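Local coordinates for protein LRIM1 (PDB 3O53) that pairs with APL1C, another leucine-rich repeat protein, in a complex that regulates complement-like immunity in the mosquito Anopheles gambiae, at residues Y12-V17 and Q24-L29; I49-L54 and E77-L82; T133-L138 and L149-N154; K194-S199 and Q211-V216. One frame throughout, in Å; residues are numbered along the deposited sequence.

Contact 1: Y12-V17 and Q24-L29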
loop_
_atom_site.group_PDB
_atom_site.type_symbol
_atom_site.label_atom_id
_atom_site.label_comp_id
_atom_site.label_asym_id
_atom_site.label_seq_id
_atom_site.Cartn_x
_atom_site.Cartn_y
_atom_site.Cartn_z
ATOM N N TYR A 12 -13.629 2.671 -26.499
ATOM C CA TYR A 12 -13.171 1.751 -27.529
ATOM C C TYR A 12 -12.344 0.622 -26.933
ATOM O O TYR A 12 -11.675 0.796 -25.912
ATOM C CB TYR A 12 -12.305 2.495 -28.536
ATOM C CG TYR A 12 -13.015 3.573 -29.316
ATOM C CD1 TYR A 12 -13.315 3.394 -30.660
ATOM C CD2 TYR A 12 -13.359 4.779 -28.721
ATOM C CE1 TYR A 12 -13.948 4.376 -31.389
ATOM C CE2 TYR A 12 -13.998 5.769 -29.441
ATOM C CZ TYR A 12 -14.287 5.562 -30.777
ATOM O OH TYR A 12 -14.918 6.538 -31.508
ATOM N N LYS A 13 -12.370 -0.527 -27.597
ATOM C CA LYS A 13 -11.625 -1.694 -27.153
ATOM C C LYS A 13 -10.981 -2.334 -28.370
ATOM O O LYS A 13 -11.596 -2.414 -29.431
ATOM C CB LYS A 13 -12.562 -2.674 -26.440
ATOM C CG LYS A 13 -11.935 -3.998 -26.031
ATOM C CD LYS A 13 -12.748 -4.649 -24.912
ATOM C CE LYS A 13 -12.689 -6.167 -24.953
ATOM N NZ LYS A 13 -11.312 -6.714 -24.848
ATOM N N ILE A 14 -9.734 -2.766 -28.229
ATOM C CA ILE A 14 -9.014 -3.357 -29.344
ATOM C C ILE A 14 -8.506 -4.741 -28.956
ATOM O O ILE A 14 -7.909 -4.915 -27.899
ATOM C CB ILE A 14 -7.840 -2.462 -29.792
ATOM C CG1 ILE A 14 -8.312 -1.008 -29.914
ATOM C CG2 ILE A 14 -7.273 -2.958 -31.106
ATOM C CD1 ILE A 14 -7.294 -0.067 -30.511
ATOM N N GLU A 15 -8.763 -5.723 -29.814
ATOM C CA GLU A 15 -8.359 -7.099 -29.550
ATOM C C GLU A 15 -7.585 -7.670 -30.730
ATOM O O GLU A 15 -7.661 -7.160 -31.849
ATOM C CB GLU A 15 -9.584 -7.973 -29.281
ATOM C CG GLU A 15 -10.506 -7.445 -28.200
ATOM C CD GLU A 15 -11.662 -8.382 -27.917
ATOM O OE1 GLU A 15 -12.754 -7.892 -27.567
ATOM O OE2 GLU A 15 -11.479 -9.609 -28.054
ATOM N N LYS A 16 -6.842 -8.739 -30.473
ATOM C CA LYS A 16 -6.081 -9.409 -31.515
ATOM C C LYS A 16 -5.078 -8.460 -32.163
ATOM O O LYS A 16 -4.862 -8.508 -33.374
ATOM C CB LYS A 16 -7.027 -9.996 -32.568
ATOM C CG LYS A 16 -8.021 -10.990 -31.985
ATOM C CD LYS A 16 -8.715 -11.815 -33.054
ATOM C CE LYS A 16 -9.507 -12.952 -32.424
ATOM N NZ LYS A 16 -10.279 -13.733 -33.426
ATOM N N VAL A 17 -4.468 -7.601 -31.345
ATOM C CA VAL A 17 -3.396 -6.723 -31.805
ATOM C C VAL A 17 -2.049 -7.267 -31.357
ATOM O O VAL A 17 -1.974 -8.126 -30.482
ATOM C CB VAL A 17 -3.538 -5.294 -31.254
ATOM C CG1 VAL A 17 -4.754 -4.616 -31.842
ATOM C CG2 VAL A 17 -3.608 -5.311 -29.727
ATOM N N GLN A 24 -0.905 0.394 -36.759
ATOM C CA GLN A 24 -1.995 0.475 -37.718
ATOM C C GLN A 24 -3.325 0.670 -36.999
ATOM O O GLN A 24 -4.107 1.549 -37.353
ATOM C CB GLN A 24 -2.040 -0.791 -38.571
ATOM C CG GLN A 24 -3.232 -0.861 -39.502
ATOM C CD GLN A 24 -3.270 -2.152 -40.290
ATOM O OE1 GLN A 24 -2.242 -2.798 -40.490
ATOM N NE2 GLN A 24 -4.459 -2.535 -40.740
ATOM N N ALA A 25 -3.575 -0.154 -35.987
ATOM C CA ALA A 25 -4.818 -0.084 -35.228
ATOM C C ALA A 25 -5.057 1.320 -34.679
ATOM O O ALA A 25 -6.177 1.831 -34.723
ATOM C CB ALA A 25 -4.796 -1.097 -34.094
ATOM N N LEU A 26 -4.000 1.942 -34.166
ATOM C CA LEU A 26 -4.120 3.255 -33.548
ATOM C C LEU A 26 -4.349 4.330 -34.603
ATOM O O LEU A 26 -4.988 5.343 -34.328
ATOM C CB LEU A 26 -2.876 3.577 -32.711
ATOM C CG LEU A 26 -2.646 2.684 -31.483
ATOM C CD1 LEU A 26 -1.413 3.141 -30.702
ATOM C CD2 LEU A 26 -3.871 2.659 -30.569
ATOM N N ALA A 27 -3.829 4.107 -35.808
ATOM C CA ALA A 27 -4.068 5.019 -36.922
ATOM C C ALA A 27 -5.555 5.053 -37.246
ATOM O O ALA A 27 -6.144 6.123 -37.380
ATOM C CB ALA A 27 -3.274 4.586 -38.141
ATOM N N SER A 28 -6.156 3.874 -37.370
ATOM C CA SER A 28 -7.591 3.756 -37.573
ATOM C C SER A 28 -8.337 4.483 -36.465
ATOM O O SER A 28 -9.280 5.232 -36.724
ATOM C CB SER A 28 -8.009 2.285 -37.578
ATOM O OG SER A 28 -7.201 1.526 -38.459
ATOM N N LEU A 29 -7.905 4.264 -35.227
ATOM C CA LEU A 29 -8.557 4.872 -34.079
ATOM C C LEU A 29 -8.440 6.387 -34.159
ATOM O O LEU A 29 -9.376 7.104 -33.819
ATOM C CB LEU A 29 -7.933 4.364 -32.774
ATOM C CG LEU A 29 -8.816 4.455 -31.525
ATOM C CD1 LEU A 29 -9.939 3.435 -31.592
ATOM C CD2 LEU A 29 -7.987 4.261 -30.262
#
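Tyr12, Ile14 and Val17 face Ala25, Leu26 and Leu29 where strand 11-15 packs against helix 22-30 at the N-terminal end of the leucine-rich repeat solenoid. The tightest point is Leu29 CD1, which lies 3.5 Å from Tyr12 CD1 and also touches CG and CB of the same residue; the methyl meets the ring at a slant. Ile14 spreads over three partners. Its CG2 lies 4.3 Å from Ala25 CB, while its CD1 reaches 4.4 Å to Leu29 CD2 and equally far to Leu26 CD2. Further along the chain, Val17 CG1 closes the row on Ala25 CB at 4.2 Å. All six side chains are buried, and no hydrogen bond crosses between the segments, so the join is purely apolar.

The axes of strand 12-15 and helix 24-29 run nearly antiparallel, at 157°, and come no closer than 10.6 Å, a gap bridged by side chains alone. Small Ala25 sits where the backbones draw near, its CA 7.6 Å from the CA of Val17. Strand 11-15, helix 22-30 and strand 38-40 follow one another in the chain, the two strands side by side and parallel, and Leu39 of the last strand packs on both Ile14 and Leu29. Tyr12, with CG beside its backbone N (chi1 -64°), extends its ring past Leu29 toward the loop after the helix, where its OH is hydrogen-bonded to Asn35 ND2.

Contact 2: I49-L54 and E77-L82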
loop_
_atom_site.group_PDB
_atom_site.type_symbol
_atom_site.label_atom_id
_atom_site.label_comp_id
_atom_site.label_asym_id
_atom_site.label_seq_id
_atom_site.Cartn_x
_atom_site.Cartn_y
_atom_site.Cartn_z
ATOM N N ILE A 49 4.279 0.253 -25.442
ATOM C CA ILE A 49 3.457 1.296 -26.020
ATOM C C ILE A 49 4.081 2.621 -25.637
ATOM O O ILE A 49 4.580 2.773 -24.528
ATOM C CB ILE A 49 2.000 1.218 -25.519
ATOM C CG1 ILE A 49 1.129 2.233 -26.258
ATOM C CG2 ILE A 49 1.940 1.451 -24.018
ATOM C CD1 ILE A 49 -0.358 1.901 -26.235
ATOM N N SER A 50 4.065 3.576 -26.553
ATOM C CA SER A 50 4.688 4.861 -26.294
ATOM C C SER A 50 3.633 5.936 -26.121
ATOM O O SER A 50 2.553 5.864 -26.706
ATOM C CB SER A 50 5.617 5.241 -27.442
ATOM O OG SER A 50 4.875 5.739 -28.537
ATOM N N ALA A 51 3.954 6.934 -25.312
ATOM C CA ALA A 51 3.113 8.109 -25.185
ATOM C C ALA A 51 2.844 8.709 -26.567
ATOM O O ALA A 51 1.738 9.151 -26.846
ATOM C CB ALA A 51 3.781 9.134 -24.280
ATOM N N ALA A 52 3.858 8.711 -27.430
ATOM C CA ALA A 52 3.723 9.299 -28.768
ATOM C C ALA A 52 2.596 8.640 -29.552
ATOM O O ALA A 52 1.851 9.309 -30.262
ATOM C CB ALA A 52 5.045 9.184 -29.537
ATOM N N ASP A 53 2.475 7.324 -29.416
ATOM C CA ASP A 53 1.392 6.575 -30.051
ATOM C C ASP A 53 0.036 7.084 -29.585
ATOM O O ASP A 53 -0.935 7.099 -30.343
ATOM C CB ASP A 53 1.488 5.090 -29.693
ATOM C CG ASP A 53 2.833 4.485 -30.037
ATOM O OD1 ASP A 53 3.565 5.078 -30.856
ATOM O OD2 ASP A 53 3.154 3.411 -29.485
ATOM N N LEU A 54 -0.032 7.485 -28.323
ATOM C CA LEU A 54 -1.304 7.857 -27.719
ATOM C C LEU A 54 -1.515 9.367 -27.708
ATOM O O LEU A 54 -2.591 9.845 -27.353
ATOM C CB LEU A 54 -1.371 7.303 -26.295
ATOM C CG LEU A 54 -1.232 5.782 -26.244
ATOM C CD1 LEU A 54 -0.992 5.306 -24.827
ATOM C CD2 LEU A 54 -2.465 5.120 -26.839
ATOM N N GLU A 77 3.936 9.896 -18.990
ATOM C CA GLU A 77 3.903 11.153 -18.259
ATOM C C GLU A 77 3.304 12.262 -19.120
ATOM O O GLU A 77 2.697 13.203 -18.600
ATOM C CB GLU A 77 5.320 11.535 -17.825
ATOM C CG GLU A 77 5.390 12.754 -16.924
ATOM C CD GLU A 77 6.796 13.021 -16.409
ATOM O OE1 GLU A 77 7.454 12.068 -15.935
ATOM O OE2 GLU A 77 7.239 14.187 -16.474
ATOM N N SER A 78 3.469 12.137 -20.434
ATOM C CA SER A 78 3.053 13.189 -21.358
ATOM C C SER A 78 1.591 13.074 -21.771
ATOM O O SER A 78 1.102 13.903 -22.535
ATOM C CB SER A 78 3.936 13.192 -22.608
ATOM O OG SER A 78 3.715 12.028 -23.380
ATOM N N LEU A 79 0.895 12.047 -21.288
ATOM C CA LEU A 79 -0.548 11.959 -21.497
ATOM C C LEU A 79 -1.235 12.785 -20.415
ATOM O O LEU A 79 -1.570 12.288 -19.338
ATOM C CB LEU A 79 -1.025 10.506 -21.493
ATOM C CG LEU A 79 -0.363 9.614 -22.551
ATOM C CD1 LEU A 79 -1.014 8.239 -22.571
ATOM C CD2 LEU A 79 -0.427 10.260 -23.940
ATOM N N SER A 80 -1.426 14.059 -20.727
ATOM C CA SER A 80 -1.850 15.063 -19.764
ATOM C C SER A 80 -3.292 14.901 -19.279
ATOM O O SER A 80 -3.644 15.404 -18.212
ATOM C CB SER A 80 -1.678 16.450 -20.390
ATOM O OG SER A 80 -2.152 17.471 -19.531
ATOM N N THR A 81 -4.123 14.213 -20.056
ATOM C CA THR A 81 -5.550 14.124 -19.745
ATOM C C THR A 81 -5.908 12.837 -19.011
ATOM O O THR A 81 -6.957 12.748 -18.384
ATOM C CB THR A 81 -6.409 14.241 -21.022
ATOM O OG1 THR A 81 -6.287 15.564 -21.557
ATOM C CG2 THR A 81 -7.880 13.961 -20.725
ATOM N N LEU A 82 -5.026 11.846 -19.079
ATOM C CA LEU A 82 -5.270 10.549 -18.462
ATOM C C LEU A 82 -5.609 10.664 -16.969
ATOM O O LEU A 82 -4.882 11.300 -16.208
ATOM C CB LEU A 82 -4.038 9.659 -18.647
ATOM C CG LEU A 82 -4.299 8.158 -18.582
ATOM C CD1 LEU A 82 -5.178 7.712 -19.747
ATOM C CD2 LEU A 82 -2.971 7.403 -18.572
#
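The short helix 51-54 comes nearest the irregular segment 77-82 at Ala51 and Ser78, whose CA atoms are 6.4 Å apart, and Leu79 sits at the centre of an inverse gamma turn. From that turn Leu79 points at the helix and gives the largest share of the contact. Its two methyls divide the work: CD1 meets Leu54 CD1 at 3.7 Å, whereas CD2 lies 3.8 Å from the carbonyl oxygen of Ala51. Both methyls press on Leu54 CB, each at 3.9 Å, so the fork of Leu79 straddles the base of the other leucine. In each leucine CG stands beside the backbone N (chi1 -58° in Leu79 and -59° in Leu54), and the two chains meet at an angle instead of running side by side. Ala51 CB adds a looser touch to Leu79 CD2 at 4.4 Å. Toward the surface, Ser78 turns its CB to the same alanine.

No hydrogen bond links the segments. The helix start is organised by a capping box: Ser50 N donates to Asp53 OD2 at 3.1 Å, with an N-H...O angle of 163°, but the return bond from Asp53 N to Ser50 OG is less certain, that oxygen being crowded in the model. On the inner side Leu54 also packs on Leu63 of strand 62-64. Leucines from successive turns thus stack inside a leucine-rich repeat solenoid, beside the segments linking its parallel strands.

Contact 3: T133-L138 and L149-N154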
loop_
_atom_site.group_PDB
_atom_site.type_symbol
_atom_site.label_atom_id
_atom_site.label_comp_id
_atom_site.label_asym_id
_atom_site.label_seq_id
_atom_site.Cartn_x
_atom_site.Cartn_y
_atom_site.Cartn_z
ATOM N N THR A 133 11.092 -1.430 -2.691
ATOM C CA THR A 133 11.874 -1.698 -1.485
ATOM C C THR A 133 11.909 -0.516 -0.513
ATOM O O THR A 133 12.376 -0.655 0.604
ATOM C CB THR A 133 13.312 -2.082 -1.858
ATOM O OG1 THR A 133 13.967 -0.955 -2.445
ATOM C CG2 THR A 133 13.309 -3.229 -2.860
ATOM N N MET A 134 11.414 0.645 -0.930
ATOM C CA MET A 134 11.364 1.800 -0.044
ATOM C C MET A 134 10.307 2.791 -0.537
ATOM O O MET A 134 9.996 2.838 -1.731
ATOM C CB MET A 134 12.754 2.474 0.061
ATOM C CG MET A 134 13.337 3.029 -1.234
ATOM S SD MET A 134 14.925 3.915 -1.011
ATOM C CE MET A 134 15.857 2.757 -0.048
ATOM N N LEU A 135 9.748 3.570 0.382
ATOM C CA LEU A 135 8.726 4.543 0.013
ATOM C C LEU A 135 9.260 5.564 -0.991
ATOM O O LEU A 135 8.509 6.038 -1.831
ATOM C CB LEU A 135 8.144 5.241 1.250
ATOM C CG LEU A 135 7.262 4.353 2.135
ATOM C CD1 LEU A 135 6.638 5.154 3.290
ATOM C CD2 LEU A 135 6.176 3.663 1.308
ATOM N N ARG A 136 10.557 5.881 -0.934
ATOM C CA ARG A 136 11.144 6.798 -1.924
ATOM C C ARG A 136 11.338 6.198 -3.336
ATOM O O ARG A 136 11.782 6.889 -4.242
ATOM C CB ARG A 136 12.470 7.368 -1.411
ATOM C CG ARG A 136 12.297 8.374 -0.290
ATOM C CD ARG A 136 13.642 8.715 0.328
ATOM N NE ARG A 136 14.253 7.544 0.944
ATOM C CZ ARG A 136 15.548 7.423 1.212
ATOM N NH1 ARG A 136 16.410 8.390 0.895
ATOM N NH2 ARG A 136 15.991 6.310 1.772
ATOM N N ASP A 137 11.020 4.920 -3.530
ATOM C CA ASP A 137 10.848 4.396 -4.893
ATOM C C ASP A 137 9.692 5.116 -5.607
ATOM O O ASP A 137 9.647 5.185 -6.838
ATOM C CB ASP A 137 10.575 2.890 -4.852
ATOM C CG ASP A 137 11.815 2.091 -4.498
ATOM O OD1 ASP A 137 12.916 2.671 -4.477
ATOM O OD2 ASP A 137 11.689 0.885 -4.258
ATOM N N LEU A 138 8.749 5.624 -4.820
ATOM C CA LEU A 138 7.704 6.521 -5.323
ATOM C C LEU A 138 8.243 7.941 -5.257
ATOM O O LEU A 138 8.802 8.329 -4.239
ATOM C CB LEU A 138 6.449 6.412 -4.449
ATOM C CG LEU A 138 5.472 5.286 -4.801
ATOM C CD1 LEU A 138 6.162 3.941 -4.839
ATOM C CD2 LEU A 138 4.305 5.275 -3.814
ATOM N N LEU A 149 -3.451 3.906 -0.572
ATOM C CA LEU A 149 -2.134 3.422 -0.973
ATOM C C LEU A 149 -1.974 1.970 -0.584
ATOM O O LEU A 149 -1.892 1.637 0.600
ATOM C CB LEU A 149 -1.018 4.249 -0.330
ATOM C CG LEU A 149 0.417 3.843 -0.711
ATOM C CD1 LEU A 149 0.612 3.777 -2.230
ATOM C CD2 LEU A 149 1.420 4.804 -0.111
ATOM N N ASP A 150 -1.926 1.108 -1.589
ATOM C CA ASP A 150 -1.756 -0.316 -1.355
ATOM C C ASP A 150 -0.364 -0.733 -1.799
ATOM O O ASP A 150 -0.064 -0.746 -2.986
ATOM C CB ASP A 150 -2.815 -1.125 -2.105
ATOM C CG ASP A 150 -2.724 -2.612 -1.805
ATOM O OD1 ASP A 150 -2.012 -2.985 -0.847
ATOM O OD2 ASP A 150 -3.360 -3.410 -2.521
ATOM N N LEU A 151 0.487 -1.063 -0.832
ATOM C CA LEU A 151 1.847 -1.513 -1.117
ATOM C C LEU A 151 2.097 -2.915 -0.570
ATOM O O LEU A 151 3.234 -3.295 -0.331
ATOM C CB LEU A 151 2.874 -0.532 -0.533
ATOM C CG LEU A 151 3.029 0.773 -1.315
ATOM C CD1 LEU A 151 3.631 1.884 -0.453
ATOM C CD2 LEU A 151 3.882 0.545 -2.567
ATOM N N LYS A 152 1.038 -3.694 -0.389
ATOM C CA LYS A 152 1.194 -5.046 0.141
ATOM C C LYS A 152 2.013 -5.936 -0.791
ATOM O O LYS A 152 2.079 -5.696 -2.000
ATOM C CB LYS A 152 -0.177 -5.682 0.410
ATOM C CG LYS A 152 -0.925 -6.171 -0.829
ATOM C CD LYS A 152 -2.111 -7.056 -0.389
ATOM C CE LYS A 152 -3.037 -7.417 -1.541
ATOM N NZ LYS A 152 -3.878 -6.257 -1.950
ATOM N N LEU A 153 2.618 -6.978 -0.224
ATOM C CA LEU A 153 3.408 -7.943 -0.993
ATOM C C LEU A 153 4.533 -7.270 -1.760
ATOM O O LEU A 153 4.830 -7.630 -2.891
ATOM C CB LEU A 153 2.532 -8.743 -1.973
ATOM C CG LEU A 153 1.507 -9.701 -1.346
ATOM C CD1 LEU A 153 0.635 -10.344 -2.423
ATOM C CD2 LEU A 153 2.203 -10.779 -0.513
ATOM N N ASN A 154 5.162 -6.281 -1.155
ATOM C CA ASN A 154 6.377 -5.745 -1.743
ATOM C C ASN A 154 7.565 -6.120 -0.864
ATOM O O ASN A 154 7.487 -7.060 -0.081
ATOM C CB ASN A 154 6.242 -4.235 -1.992
ATOM C CG ASN A 154 5.518 -3.938 -3.297
ATOM O OD1 ASN A 154 6.102 -4.018 -4.376
ATOM N ND2 ASN A 154 4.240 -3.603 -3.205
#
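Leu135 and Leu151 form the close part of this contact, with Leu135 CD2 resting 3.6 Å from Leu151 CD1. Their CA atoms remain 9.2 Å apart, so the gap is spanned by the lengths of both side chains. Each has CG beside its own backbone N (chi1 -70° in Leu135 and -75° in Leu151), a setting that carries one methyl of each into the shared core. A second, looser pair lies beside it: Leu138 CD2 and Leu149 CD1 are 4.3 Å apart. These four leucines are buried, and no hydrogen bond joins the segments.

The outward-facing residues behave differently. Met134 and Arg136 are exposed and make no contact with segment 149-154; Leu153 in that segment is likewise exposed. Polar groups fix each backbone separately. Asp137 OD2 receives Thr133 N at 2.9 Å, met nearly end-on to its C-O bond, drawing the chain before the 3-10 segment 135-137 onto its last residue. Asp150 OD1 takes Lys152 N in an Asx turn, and its OD2 uses the syn lone pair in a salt bridge to Lys152 NZ, 2.9 Å away. Asn154 ND2 donates to Leu151 O at 3.1 Å from well above the carbonyl plane, 70° out of it, though the bond lies in the plane of its own amide.

Asn154 also reaches back to the preceding turn, donating to Leu127 O and accepting from Ile132 N. Asn179 ND2 of the following turn donates likewise to Leu151 O, giving the asparagine ladder of leucine-rich repeats. Strand 146-150 runs parallel between strands 123-126 and 173-175, with Leu149 packing on Leu174.

Contact 4: K194-S199 and Q211-V216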
loop_
_atom_site.group_PDB
_atom_site.type_symbol
_atom_site.label_atom_id
_atom_site.label_comp_id
_atom_site.label_asym_id
_atom_site.label_seq_id
_atom_site.Cartn_x
_atom_site.Cartn_y
_atom_site.Cartn_z
ATOM N N LYS A 194 -8.039 6.109 8.034
ATOM C CA LYS A 194 -9.016 5.162 8.571
ATOM C C LYS A 194 -8.431 3.785 8.856
ATOM O O LYS A 194 -8.795 3.151 9.840
ATOM C CB LYS A 194 -10.183 5.019 7.600
ATOM C CG LYS A 194 -11.156 6.182 7.644
ATOM C CD LYS A 194 -12.267 6.018 6.620
ATOM C CE LYS A 194 -12.031 6.878 5.394
ATOM N NZ LYS A 194 -12.149 8.331 5.708
ATOM N N THR A 195 -7.548 3.300 7.988
ATOM C CA THR A 195 -7.013 1.959 8.170
ATOM C C THR A 195 -5.501 1.926 7.957
ATOM O O THR A 195 -4.974 2.562 7.051
ATOM C CB THR A 195 -7.693 0.937 7.229
ATOM O OG1 THR A 195 -7.153 1.046 5.911
ATOM C CG2 THR A 195 -9.196 1.170 7.180
ATOM N N LEU A 196 -4.816 1.182 8.819
ATOM C CA LEU A 196 -3.388 0.963 8.681
ATOM C C LEU A 196 -3.121 -0.518 8.835
ATOM O O LEU A 196 -3.360 -1.080 9.897
ATOM C CB LEU A 196 -2.631 1.748 9.756
ATOM C CG LEU A 196 -1.121 1.541 9.822
ATOM C CD1 LEU A 196 -0.468 1.957 8.506
ATOM C CD2 LEU A 196 -0.552 2.329 11.002
ATOM N N ASP A 197 -2.626 -1.151 7.778
ATOM C CA ASP A 197 -2.323 -2.573 7.833
ATOM C C ASP A 197 -0.820 -2.791 7.761
ATOM O O ASP A 197 -0.196 -2.577 6.718
ATOM C CB ASP A 197 -3.032 -3.301 6.688
ATOM C CG ASP A 197 -3.047 -4.808 6.879
ATOM O OD1 ASP A 197 -2.379 -5.289 7.825
ATOM O OD2 ASP A 197 -3.714 -5.512 6.085
ATOM N N LEU A 198 -0.225 -3.183 8.880
ATOM C CA LEU A 198 1.203 -3.523 8.895
ATOM C C LEU A 198 1.409 -4.979 9.296
ATOM O O LEU A 198 2.458 -5.323 9.807
ATOM C CB LEU A 198 1.973 -2.607 9.849
ATOM C CG LEU A 198 2.396 -1.242 9.288
ATOM C CD1 LEU A 198 2.497 -0.216 10.421
ATOM C CD2 LEU A 198 3.723 -1.318 8.506
ATOM N N SER A 199 0.407 -5.828 9.052
ATOM C CA SER A 199 0.484 -7.221 9.467
ATOM C C SER A 199 1.525 -7.966 8.641
ATOM O O SER A 199 1.882 -7.534 7.553
ATOM C CB SER A 199 -0.885 -7.915 9.362
ATOM O OG SER A 199 -1.391 -7.821 8.048
ATOM N N GLN A 211 1.526 7.158 17.181
ATOM C CA GLN A 211 0.572 8.224 17.460
ATOM C C GLN A 211 0.115 8.800 16.116
ATOM O O GLN A 211 -0.968 9.373 16.016
ATOM C CB GLN A 211 1.169 9.312 18.355
ATOM C CG GLN A 211 0.106 10.180 19.047
ATOM C CD GLN A 211 -0.886 9.367 19.887
ATOM O OE1 GLN A 211 -0.567 8.282 20.367
ATOM N NE2 GLN A 211 -2.094 9.901 20.068
ATOM N N SER A 212 0.936 8.621 15.080
ATOM C CA SER A 212 0.545 8.995 13.720
ATOM C C SER A 212 -0.755 8.311 13.309
ATOM O O SER A 212 -1.456 8.788 12.432
ATOM C CB SER A 212 1.633 8.617 12.715
ATOM O OG SER A 212 2.810 9.371 12.928
ATOM N N ALA A 213 -1.069 7.187 13.942
ATOM C CA ALA A 213 -2.291 6.453 13.617
ATOM C C ALA A 213 -3.309 6.452 14.758
ATOM O O ALA A 213 -4.197 5.596 14.793
ATOM C CB ALA A 213 -1.944 5.014 13.221
ATOM N N ALA A 214 -3.192 7.408 15.679
ATOM C CA ALA A 214 -4.077 7.461 16.850
ATOM C C ALA A 214 -5.565 7.462 16.493
ATOM O O ALA A 214 -6.392 7.010 17.281
ATOM C CB ALA A 214 -3.760 8.679 17.713
ATOM N N GLY A 215 -5.901 7.969 15.313
ATOM C CA GLY A 215 -7.294 8.179 14.943
ATOM C C GLY A 215 -7.927 7.104 14.070
ATOM O O GLY A 215 -9.072 7.247 13.654
ATOM N N VAL A 216 -7.205 6.022 13.797
ATOM C CA VAL A 216 -7.700 5.004 12.871
ATOM C C VAL A 216 -8.886 4.226 13.418
ATOM O O VAL A 216 -9.099 4.157 14.626
ATOM C CB VAL A 216 -6.606 3.973 12.501
ATOM C CG1 VAL A 216 -5.491 4.647 11.720
ATOM C CG2 VAL A 216 -6.068 3.305 13.759
#
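Strand 195-197 and the turn 213-216 that leads toward strand 218-220 belong to one coil of the leucine-rich repeat solenoid, and they meet through Leu196 and Ala213. Leu196 CD2 lies 3.8 Å from Ala213 CB. The leucine extends inward from the strand to meet the short alanine side chain because its chi1 of 175° swings CG away from the backbone N. At the start of the strand the contact changes character: Val216 CB approaches the backbone oxygen of Lys194 at 3.5 Å, and its CG1 lies 4.1 Å from Lys194 O. The CA atoms of Lys194 and Val216 are just 4.5 Å apart, so the two backbones lie side by side and the valine packs on the Lys194 carbonyl.

Ala213 to Val216 is a type I beta turn, closed by Val216 N donating to Ala213 O at 3.2 Å, and it brings the chain round to the next parallel strand. Lys194 accordingly shares backbone hydrogen bonds with Thr217 and Trp218, and Leu196 packs on Leu174 of the preceding strand. At the strand's end, Asp197 OD1 accepts twice from Ser199, from its N at 3.1 Å in an Asx turn and from its OG at 2.7 Å on the syn side.

Overall arrangement
The four contacts follow one another along the chain without overlap, each closing before the next opens, and sample successive parts of the leucine-rich repeat domain. Contacts 1 and 2 are neighbours, with centres 16 Å apart, and they touch where Leu26 CD1 packs on Asp53 CB at 3.6 Å. Contacts 3 and 4 lie 17 Å apart between centres but do not touch; their nearest atoms are about 7 Å from each other. Contacts 1 and 4 sit on opposite sides of the chain's centre, with their centres about 45 Å apart. Contacts 1, 3 and 4 reach the parallel strand array, whereas contact 2 joins linking segments. Sequence order thus becomes spatial order, as expected of an elongated solenoid.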